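Local coordinates for protein beta-glucuronidase (uncultured Clostridium sp., PDB 6U7J) that hydrolyses beta-glucuronides, releasing glucuronic acid, and as a gut microbial enzyme probably reactivates estrogens by removing the sugar from their conjugates, at residues K22-I27 and R81-P86; W28-D33 and V77-K82; L94-G99 and V188-T193; A105-N110 and L139-G144. One frame throughout, in Å; residues are numbered along the deposited sequence.

Contact 1: residues K22-I27 and R81-P86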
# COMPACT_ATOMS: atom_id res chain seq x y z
N LYS B 22 42.06 3.39 14.68
CA LYS B 22 41.34 2.27 15.24
C LYS B 22 39.87 2.67 15.40
O LYS B 22 39.55 3.65 16.08
CB LYS B 22 41.91 1.85 16.59
CG LYS B 22 41.03 0.88 17.28
CD LYS B 22 41.79 -0.38 17.59
CE LYS B 22 42.81 -0.13 18.68
NZ LYS B 22 42.83 -1.28 19.60
N GLU B 23 38.98 1.92 14.76
CA GLU B 23 37.56 2.15 14.81
C GLU B 23 36.96 1.58 16.09
O GLU B 23 37.18 0.42 16.42
CB GLU B 23 36.86 1.50 13.59
CG GLU B 23 37.51 1.83 12.26
CD GLU B 23 37.04 3.17 11.73
OE1 GLU B 23 35.85 3.48 11.91
OE2 GLU B 23 37.83 3.90 11.12
N LEU B 24 36.16 2.39 16.78
CA LEU B 24 35.46 1.95 17.97
C LEU B 24 33.95 1.92 17.77
O LEU B 24 33.21 2.53 18.55
CB LEU B 24 35.81 2.85 19.17
CG LEU B 24 37.31 3.00 19.42
CD1 LEU B 24 37.54 3.95 20.57
CD2 LEU B 24 37.93 1.64 19.69
N ASN B 25 33.47 1.22 16.75
CA ASN B 25 32.04 1.18 16.44
C ASN B 25 31.45 -0.12 17.00
O ASN B 25 31.68 -0.40 18.18
CB ASN B 25 31.86 1.41 14.94
CG ASN B 25 32.44 2.74 14.50
OD1 ASN B 25 32.30 3.76 15.18
ND2 ASN B 25 33.13 2.72 13.38
N GLY B 26 30.69 -0.90 16.24
CA GLY B 26 30.20 -2.14 16.78
C GLY B 26 29.04 -1.93 17.75
O GLY B 26 28.25 -1.00 17.62
N ILE B 27 28.96 -2.81 18.74
CA ILE B 27 27.86 -2.81 19.69
C ILE B 27 28.39 -2.26 21.01
O ILE B 27 29.38 -2.77 21.54
CB ILE B 27 27.27 -4.21 19.86
CG1 ILE B 27 26.89 -4.80 18.50
CG2 ILE B 27 26.10 -4.18 20.79
CD1 ILE B 27 25.98 -3.93 17.68
N ARG B 81 31.70 1.52 26.21
CA ARG B 81 32.41 0.36 25.68
C ARG B 81 33.85 0.38 26.17
O ARG B 81 34.30 1.35 26.79
CB ARG B 81 32.34 0.30 24.15
CG ARG B 81 33.19 1.34 23.43
CD ARG B 81 33.45 0.94 21.99
NE ARG B 81 34.51 -0.06 21.90
CZ ARG B 81 34.75 -0.81 20.83
NH1 ARG B 81 34.02 -0.68 19.72
NH2 ARG B 81 35.74 -1.68 20.86
N LYS B 82 34.56 -0.70 25.89
CA LYS B 82 35.97 -0.81 26.21
C LYS B 82 36.81 -0.77 24.93
O LYS B 82 36.35 -1.17 23.86
CB LYS B 82 36.23 -2.10 27.00
CG LYS B 82 35.84 -1.89 28.47
CD LYS B 82 35.61 -3.18 29.24
CE LYS B 82 34.95 -2.89 30.60
NZ LYS B 82 33.50 -2.52 30.49
N PHE B 83 38.03 -0.23 25.04
CA PHE B 83 38.97 -0.22 23.93
C PHE B 83 40.38 -0.46 24.44
O PHE B 83 40.68 -0.32 25.62
CB PHE B 83 38.89 1.09 23.11
CG PHE B 83 39.45 2.31 23.80
CD1 PHE B 83 38.63 3.12 24.57
CD2 PHE B 83 40.77 2.69 23.61
CE1 PHE B 83 39.13 4.26 25.17
CE2 PHE B 83 41.28 3.82 24.22
CZ PHE B 83 40.45 4.61 24.99
N ALA B 84 41.25 -0.85 23.52
CA ALA B 84 42.62 -1.23 23.85
C ALA B 84 43.61 -0.29 23.18
O ALA B 84 43.43 0.09 22.01
CB ALA B 84 42.90 -2.67 23.41
N VAL B 85 44.64 0.10 23.92
CA VAL B 85 45.82 0.74 23.34
C VAL B 85 46.89 -0.33 23.18
O VAL B 85 47.30 -0.94 24.18
CB VAL B 85 46.33 1.91 24.21
CG1 VAL B 85 47.49 2.63 23.50
CG2 VAL B 85 45.22 2.90 24.51
N PRO B 86 47.36 -0.59 21.96
CA PRO B 86 48.41 -1.59 21.78
C PRO B 86 49.73 -1.12 22.40
O PRO B 86 49.99 0.08 22.52
CB PRO B 86 48.54 -1.71 20.25
CG PRO B 86 47.39 -0.89 19.67
CD PRO B 86 47.02 0.11 20.71
O HOH W 1 40.19 -1.63 20.90
O HOH W 2 35.79 -2.26 17.67
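Lys22 and Arg81 make the polar links between residues 22-27 and 81-86, with an apolar contact between them. At one end the ammonium of Lys22 reaches the backbone of the other strand, where NZ donates to Ala84 O at 2.8 Å. A water molecule doubles this link, accepting from Lys22 NZ and from Ala84 N. The lysine gets there because its chain is bent at every torsion beyond the first. Its charge also has a long, weak ion pair with Asp15 of a second subunit.

At the other end Arg81 NH1 makes a weak hydrogen bond to Asn25 O at 2.8 Å, well off straight with an N-H...O angle of 116°. A second water bridges NH1 to Glu23 O. The guanidinium is fixed mainly from its own strand, since NE and NH2 both donate to Lys82 O, at 2.9 Å for NE, and that oxygen lies in the guanidinium plane. This side-on grip from two nitrogens holds the group flat over Leu24, whose CB sits 3.8 Å beneath one face, toward the rim.

Leu24 also supplies the apolar contact, its branch CD2 meeting Phe83 CB at 3.6 Å while CD1 approaches the ring obliquely. Asn25 turns away, its OD1 accepting from Val188 N.

No backbone hydrogen bond joins the two segments. Strand 20-32 is interrupted here, pairing antiparallel first with strand 188-193 and then with strand 53-57, within the beta-sandwich of the family 2 sugar-binding domain.

Contact 2: residues W28-D33 and V77-K82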
# COMPACT_ATOMS: atom_id res chain seq x y z
N TRP B 28 27.75 -1.22 21.53
CA TRP B 28 28.07 -0.64 22.83
C TRP B 28 26.99 -1.01 23.84
O TRP B 28 25.90 -1.46 23.49
CB TRP B 28 28.15 0.89 22.76
CG TRP B 28 29.24 1.47 21.90
CD1 TRP B 28 29.64 1.05 20.67
CD2 TRP B 28 30.04 2.62 22.22
NE1 TRP B 28 30.65 1.87 20.20
CE2 TRP B 28 30.91 2.84 21.13
CE3 TRP B 28 30.10 3.48 23.32
CZ2 TRP B 28 31.84 3.88 21.11
CZ3 TRP B 28 31.01 4.51 23.30
CH2 TRP B 28 31.87 4.71 22.20
N LYS B 29 27.29 -0.78 25.12
CA LYS B 29 26.27 -0.88 26.16
C LYS B 29 25.60 0.47 26.34
O LYS B 29 26.21 1.52 26.09
CB LYS B 29 26.87 -1.36 27.49
CG LYS B 29 27.50 -2.74 27.40
CD LYS B 29 26.45 -3.75 26.95
CE LYS B 29 27.01 -5.16 26.77
NZ LYS B 29 25.90 -6.17 26.65
N PHE B 30 24.35 0.45 26.79
CA PHE B 30 23.50 1.63 26.70
C PHE B 30 22.45 1.60 27.80
O PHE B 30 21.88 0.54 28.10
CB PHE B 30 22.85 1.69 25.31
CG PHE B 30 21.85 2.80 25.11
CD1 PHE B 30 20.56 2.70 25.61
CD2 PHE B 30 22.19 3.90 24.32
CE1 PHE B 30 19.63 3.71 25.38
CE2 PHE B 30 21.27 4.90 24.07
CZ PHE B 30 19.98 4.81 24.60
N LYS B 31 22.15 2.77 28.33
CA LYS B 31 21.11 2.95 29.32
C LYS B 31 20.63 4.39 29.24
O LYS B 31 21.43 5.30 29.03
CB LYS B 31 21.64 2.64 30.74
CG LYS B 31 20.58 2.72 31.82
CD LYS B 31 21.00 1.96 33.08
CE LYS B 31 22.12 2.65 33.80
NZ LYS B 31 22.38 1.99 35.12
N ARG B 32 19.33 4.59 29.41
CA ARG B 32 18.80 5.95 29.47
C ARG B 32 18.60 6.39 30.91
O ARG B 32 18.46 5.57 31.82
CB ARG B 32 17.49 6.04 28.69
CG ARG B 32 16.31 5.50 29.39
CD ARG B 32 15.02 5.98 28.73
NE ARG B 32 13.95 5.03 29.00
CZ ARG B 32 13.03 5.18 29.95
NH1 ARG B 32 13.03 6.26 30.71
NH2 ARG B 32 12.10 4.24 30.12
N ASP B 33 18.58 7.70 31.11
CA ASP B 33 18.15 8.27 32.39
C ASP B 33 16.68 7.95 32.65
O ASP B 33 15.84 8.05 31.75
CB ASP B 33 18.33 9.79 32.39
CG ASP B 33 19.75 10.23 32.72
OD1 ASP B 33 20.57 9.38 33.16
OD2 ASP B 33 20.04 11.44 32.55
N VAL B 77 21.18 10.05 27.74
CA VAL B 77 21.41 8.61 27.74
C VAL B 77 22.90 8.37 27.89
O VAL B 77 23.72 9.28 27.76
CB VAL B 77 20.86 7.93 26.47
CG1 VAL B 77 19.37 8.23 26.31
CG2 VAL B 77 21.64 8.40 25.22
N TRP B 78 23.25 7.11 28.14
CA TRP B 78 24.61 6.72 28.51
C TRP B 78 25.05 5.55 27.64
O TRP B 78 24.39 4.51 27.59
CB TRP B 78 24.67 6.34 29.99
CG TRP B 78 24.43 7.54 30.83
CD1 TRP B 78 23.22 8.07 31.19
CD2 TRP B 78 25.42 8.40 31.39
NE1 TRP B 78 23.40 9.21 31.94
CE2 TRP B 78 24.75 9.43 32.08
CE3 TRP B 78 26.83 8.40 31.36
CZ2 TRP B 78 25.43 10.45 32.75
CZ3 TRP B 78 27.50 9.41 32.03
CH2 TRP B 78 26.80 10.42 32.72
N TYR B 79 26.16 5.74 26.94
CA TYR B 79 26.82 4.70 26.17
C TYR B 79 28.12 4.31 26.85
O TYR B 79 28.79 5.16 27.46
CB TYR B 79 27.17 5.17 24.76
CG TYR B 79 26.05 5.37 23.76
CD1 TYR B 79 25.91 4.50 22.69
CD2 TYR B 79 25.18 6.45 23.85
CE1 TYR B 79 24.92 4.68 21.74
CE2 TYR B 79 24.18 6.65 22.90
CZ TYR B 79 24.06 5.75 21.85
OH TYR B 79 23.08 5.91 20.89
N GLU B 80 28.53 3.06 26.68
CA GLU B 80 29.81 2.64 27.22
C GLU B 80 30.38 1.50 26.40
O GLU B 80 29.64 0.62 25.94
CB GLU B 80 29.67 2.19 28.68
CG GLU B 80 30.96 1.76 29.31
CD GLU B 80 30.81 1.69 30.82
OE1 GLU B 80 31.08 2.72 31.48
OE2 GLU B 80 30.39 0.62 31.33
N ARG B 81 31.70 1.52 26.21
CA ARG B 81 32.41 0.36 25.68
C ARG B 81 33.85 0.38 26.17
O ARG B 81 34.30 1.35 26.79
CB ARG B 81 32.34 0.30 24.15
CG ARG B 81 33.19 1.34 23.43
CD ARG B 81 33.45 0.94 21.99
NE ARG B 81 34.51 -0.06 21.90
CZ ARG B 81 34.75 -0.81 20.83
NH1 ARG B 81 34.02 -0.68 19.72
NH2 ARG B 81 35.74 -1.68 20.86
N LYS B 82 34.56 -0.70 25.89
CA LYS B 82 35.97 -0.81 26.21
C LYS B 82 36.81 -0.77 24.93
O LYS B 82 36.35 -1.17 23.86
CB LYS B 82 36.23 -2.10 27.00
CG LYS B 82 35.84 -1.89 28.47
CD LYS B 82 35.61 -3.18 29.24
CE LYS B 82 34.95 -2.89 30.60
NZ LYS B 82 33.50 -2.52 30.49
O HOH W 3 22.42 11.82 33.25
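Arg81 lies across the indole of Trp28, and its chain can be followed over the ring. CB stands 3.8 Å from Trp28 CD2. CG comes next, 3.5 Å from the centroid of the six-membered ring and only 7° off its normal, a CH-pi contact over the face. CD moves on to Trp28 CE2, 3.3 Å away, on the side of NE1 and CZ2. Beyond it the chain bends at chi3 (-79°), and the guanidinium stands nearly upright to the indole, with Trp28 NE1 at its edge.

Farther along, Phe30 and Tyr79 form a T-shaped pair, the edge of Phe30 aimed at the face of Tyr79 with centroids 4.9 Å apart and planes at 89°. Val77 CG2 packs against Phe30 CE2. Trp78, on the other face, gives a weak NE1 bond to Asp33 OD1, which also accepts from Gly39 N.

Backbone bonds hold the antiparallel strands together at Lys29-Glu80 and Lys31-Trp78, the shortest being Trp78 N to Lys31 O at 2.7 Å. Strand 53-57 continues the sheet beyond residues 28-33 and strand 135-144 beyond residues 77-82; helix 68-71 packs on Phe30 and Arg32, while Phe40 of helix 38-41 meets Trp78 edge-to-face.

Contact 3: residues L94-G99 and V188-T193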
# COMPACT_ATOMS: atom_id res chain seq x y z
N LEU B 94 48.07 10.04 21.04
CA LEU B 94 46.81 9.29 21.01
C LEU B 94 45.65 10.27 21.04
O LEU B 94 45.57 11.11 21.93
CB LEU B 94 46.71 8.33 22.20
CG LEU B 94 47.86 7.35 22.44
CD1 LEU B 94 47.47 6.37 23.54
CD2 LEU B 94 48.27 6.59 21.19
N VAL B 95 44.74 10.14 20.07
CA VAL B 95 43.63 11.07 19.90
C VAL B 95 42.32 10.28 19.77
O VAL B 95 42.22 9.35 18.96
CB VAL B 95 43.83 11.98 18.67
CG1 VAL B 95 42.67 12.98 18.55
CG2 VAL B 95 45.17 12.72 18.77
N LEU B 96 41.31 10.68 20.54
CA LEU B 96 39.98 10.10 20.47
C LEU B 96 39.08 11.02 19.67
O LEU B 96 38.80 12.15 20.10
CB LEU B 96 39.42 9.90 21.87
CG LEU B 96 38.19 9.03 21.97
CD1 LEU B 96 38.55 7.61 21.52
CD2 LEU B 96 37.68 9.05 23.43
N ARG B 97 38.60 10.55 18.52
CA ARG B 97 37.76 11.37 17.66
C ARG B 97 36.33 10.85 17.62
O ARG B 97 36.10 9.66 17.39
CB ARG B 97 38.29 11.43 16.23
CG ARG B 97 37.29 12.15 15.36
CD ARG B 97 37.78 12.42 14.02
NE ARG B 97 38.82 13.44 14.03
CZ ARG B 97 38.92 14.37 13.09
NH1 ARG B 97 38.03 14.40 12.10
NH2 ARG B 97 39.91 15.26 13.15
N PHE B 98 35.38 11.76 17.81
CA PHE B 98 33.97 11.51 17.53
C PHE B 98 33.58 12.27 16.27
O PHE B 98 33.79 13.49 16.20
CB PHE B 98 33.10 11.92 18.71
CG PHE B 98 33.31 11.08 19.93
CD1 PHE B 98 34.34 11.36 20.83
CD2 PHE B 98 32.48 9.99 20.19
CE1 PHE B 98 34.54 10.58 21.95
CE2 PHE B 98 32.67 9.21 21.32
CZ PHE B 98 33.70 9.50 22.19
N GLY B 99 33.03 11.55 15.28
CA GLY B 99 32.53 12.23 14.09
C GLY B 99 31.40 13.17 14.42
O GLY B 99 31.28 14.26 13.84
N VAL B 188 33.27 6.49 15.68
CA VAL B 188 34.19 6.81 16.76
C VAL B 188 35.55 6.20 16.43
O VAL B 188 35.63 5.04 16.03
CB VAL B 188 33.68 6.29 18.12
CG1 VAL B 188 34.66 6.70 19.27
CG2 VAL B 188 32.29 6.79 18.40
N ARG B 189 36.61 6.99 16.57
CA ARG B 189 37.94 6.57 16.15
C ARG B 189 38.96 6.92 17.22
O ARG B 189 38.93 8.02 17.77
CB ARG B 189 38.34 7.23 14.81
CG ARG B 189 37.28 7.14 13.73
CD ARG B 189 37.89 7.28 12.33
NE ARG B 189 36.86 7.38 11.29
CZ ARG B 189 36.93 6.81 10.08
NH1 ARG B 189 37.98 6.07 9.73
NH2 ARG B 189 35.92 6.98 9.23
N LEU B 190 39.84 5.97 17.53
CA LEU B 190 41.08 6.24 18.24
C LEU B 190 42.21 6.17 17.22
O LEU B 190 42.35 5.16 16.53
CB LEU B 190 41.31 5.24 19.37
CG LEU B 190 42.60 5.48 20.18
CD1 LEU B 190 42.41 6.62 21.17
CD2 LEU B 190 43.02 4.22 20.90
N TYR B 191 43.00 7.24 17.11
CA TYR B 191 44.05 7.27 16.11
C TYR B 191 45.36 7.79 16.70
O TYR B 191 45.36 8.52 17.69
CB TYR B 191 43.62 8.09 14.89
CG TYR B 191 43.55 9.60 15.03
CD1 TYR B 191 44.67 10.41 14.80
CD2 TYR B 191 42.34 10.23 15.28
CE1 TYR B 191 44.60 11.79 14.86
CE2 TYR B 191 42.25 11.63 15.34
CZ TYR B 191 43.39 12.40 15.13
OH TYR B 191 43.33 13.78 15.20
N CYS B 192 46.48 7.42 16.07
CA CYS B 192 47.79 7.81 16.56
C CYS B 192 48.54 8.64 15.51
O CYS B 192 48.26 8.55 14.30
CB CYS B 192 48.63 6.58 17.02
SG CYS B 192 49.19 5.42 15.77
N THR B 193 49.43 9.51 15.99
CA THR B 193 50.38 10.27 15.19
C THR B 193 51.71 10.35 15.94
O THR B 193 51.76 10.10 17.15
CB THR B 193 49.92 11.70 14.87
OG1 THR B 193 50.06 12.53 16.03
CG2 THR B 193 48.48 11.78 14.32
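Arg97 N donates to Arg189 O at 2.7 Å in a nearly straight bond, 170° at the hydrogen. It belongs to an antiparallel strand pair in the beta-sandwich of the sugar-binding domain, and Arg189 N returns a bond to Arg97 O. The same exchange recurs at Val95 and Tyr191.

The face that carries Val95, Arg97, Arg189 and Tyr191 is built round the tyrosine ring. Tyr191 CG lies between its backbone N and carbonyl carbon (chi1 72°), which swings the ring over Val95. CB of the valine stands 3.8 Å from the ring centroid in a CH-pi contact, and Arg97 CB approaches the ring edge. Beyond the pair, Glu125 OE1 accepts from both Tyr191 OH and Arg97 NH2, tying the ring and the guanidinium to one carboxylate. Arg189 leads the other way, forming salt bridges with Glu23 and Glu347, its side chain about 5 Å from a bound calcium ion.

The opposite face is apolar. Leu96 CD1 meets Leu190 CD1 at 4.0 Å, the two side chains crossing at about a right angle. Phe98 and Val188 instead run side by side, with Val188 CG1 over one face of the ring toward its rim and CG2 3.7 Å from Phe98 CD2.

Contact 4: residues A105-N110 and L139-G144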
# COMPACT_ATOMS: atom_id res chain seq x y z
N ALA B 105 27.50 16.14 24.30
CA ALA B 105 28.32 15.02 24.75
C ALA B 105 29.12 15.38 26.00
O ALA B 105 29.63 16.50 26.13
CB ALA B 105 29.29 14.57 23.65
N VAL B 106 29.23 14.43 26.90
CA VAL B 106 30.23 14.45 27.97
C VAL B 106 30.98 13.12 27.87
O VAL B 106 30.37 12.06 27.99
CB VAL B 106 29.61 14.63 29.37
CG1 VAL B 106 30.71 14.86 30.43
CG2 VAL B 106 28.65 15.80 29.37
N ILE B 107 32.28 13.20 27.62
CA ILE B 107 33.13 12.03 27.37
C ILE B 107 33.91 11.72 28.64
O ILE B 107 34.60 12.61 29.18
CB ILE B 107 34.10 12.30 26.21
CG1 ILE B 107 33.37 12.80 24.96
CG2 ILE B 107 34.97 11.06 25.95
CD1 ILE B 107 32.11 12.06 24.62
N TYR B 108 33.83 10.48 29.11
CA TYR B 108 34.59 10.02 30.27
C TYR B 108 35.52 8.90 29.83
O TYR B 108 35.15 8.06 29.00
CB TYR B 108 33.68 9.49 31.40
CG TYR B 108 32.63 10.47 31.89
CD1 TYR B 108 31.40 10.59 31.23
CD2 TYR B 108 32.85 11.26 33.02
CE1 TYR B 108 30.43 11.47 31.69
CE2 TYR B 108 31.90 12.14 33.48
CZ TYR B 108 30.68 12.24 32.81
OH TYR B 108 29.73 13.12 33.26
N LEU B 109 36.74 8.91 30.39
CA LEU B 109 37.73 7.87 30.12
C LEU B 109 38.18 7.30 31.46
O LEU B 109 38.72 8.03 32.30
CB LEU B 109 38.92 8.43 29.34
CG LEU B 109 40.12 7.50 29.19
CD1 LEU B 109 39.73 6.27 28.38
CD2 LEU B 109 41.33 8.20 28.53
N ASN B 110 37.96 6.00 31.64
CA ASN B 110 38.29 5.32 32.89
C ASN B 110 37.67 6.04 34.09
O ASN B 110 38.28 6.17 35.15
CB ASN B 110 39.80 5.17 33.04
CG ASN B 110 40.39 4.31 31.94
OD1 ASN B 110 39.83 3.26 31.61
ND2 ASN B 110 41.48 4.76 31.34
N LEU B 139 35.37 3.52 28.08
CA LEU B 139 34.91 4.75 27.43
C LEU B 139 33.42 4.89 27.70
O LEU B 139 32.63 4.01 27.32
CB LEU B 139 35.21 4.72 25.93
CG LEU B 139 34.68 5.90 25.11
CD1 LEU B 139 35.15 7.24 25.70
CD2 LEU B 139 35.09 5.79 23.64
N THR B 140 33.04 5.98 28.36
CA THR B 140 31.65 6.26 28.70
C THR B 140 31.27 7.59 28.07
O THR B 140 32.00 8.57 28.23
CB THR B 140 31.45 6.32 30.23
OG1 THR B 140 32.13 5.21 30.85
CG2 THR B 140 29.94 6.27 30.59
N VAL B 141 30.14 7.61 27.36
CA VAL B 141 29.69 8.79 26.62
C VAL B 141 28.26 9.10 27.04
O VAL B 141 27.35 8.32 26.76
CB VAL B 141 29.77 8.59 25.10
CG1 VAL B 141 29.21 9.82 24.40
CG2 VAL B 141 31.20 8.30 24.66
N ALA B 142 28.06 10.24 27.69
CA ALA B 142 26.72 10.75 27.94
C ALA B 142 26.26 11.55 26.73
O ALA B 142 27.02 12.39 26.23
CB ALA B 142 26.67 11.62 29.20
N VAL B 143 25.04 11.28 26.27
CA VAL B 143 24.48 11.85 25.04
C VAL B 143 23.16 12.53 25.41
O VAL B 143 22.25 11.86 25.93
CB VAL B 143 24.26 10.78 23.96
CG1 VAL B 143 23.60 11.37 22.70
CG2 VAL B 143 25.58 10.08 23.60
N GLY B 144 23.06 13.83 25.16
CA GLY B 144 21.87 14.59 25.53
C GLY B 144 21.21 15.19 24.30
O GLY B 144 21.90 15.66 23.38
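Ile107 and Val141 lie side by side and point the same way, and both branches of the valine meet the end of the isoleucine from one side: Ile107 CD1 is 3.7 Å from Val141 CG1 and farther from CG2. Leu139 meets the same isoleucine from another direction, crossing it obliquely, with its CD1 3.8 Å from Ile107 CG2. The two branches of Ile107 are divided between neighbours. CG2, anti to the backbone N, serves Leu139, while CG1, beside that nitrogen (chi1 -52°), carries CD1 to Val141. Leu139 CD1 also presses close to Tyr108 O, at 3.4 Å.

On the reverse face Tyr108 and Thr140 touch through their CB atoms, 4.0 Å apart. The tyrosine ring is turned with its edge to Thr140 O, which lies in the ring plane, and outside the pair it stacks on Phe45. Thr140 OG1 is turned to Glu80 OE1, a hydrogen bond that ties this face to strand 76-85. Val106 and Ala142 meet more loosely, CB to CB.

Four backbone bonds set this register. Thr140 O receives Tyr108 N at 2.8 Å, and the return bond from Thr140 N to Tyr108 O is almost straight at 174°. Ala142 and Val106 exchange the other two. Strands 104-109 and 112-118 form a beta hairpin, and strand 135-144 links it to strand 76-85 in the beta-sandwich of the sugar-binding domain, with Ile107, Leu139 and Val141 facing its interior.

In the fold
All four contacts are largely buried and lie in one sugar-binding domain. Contacts 1 and 2 use the same two strands, 20-32 and 76-85, and share Arg81. Contact 2 is regular sheet, whereas in contact 1 side chains and waters replace backbone pairing, and a second subunit packs against it. Contacts 3 and 4 both send apolar side chains into the sandwich interior, where Phe98 CZ meets Val141 CG2 at 3.7 Å and Leu96 packs on Leu139. Their other faces differ: contact 3 carries two arginines, Arg189 near the calcium ion, whereas in contact 4 helix 38-41 covers Tyr108. Glu80 and Thr140 join contact 2 to contact 4; Glu23 and Arg189 join contact 1 to contact 3.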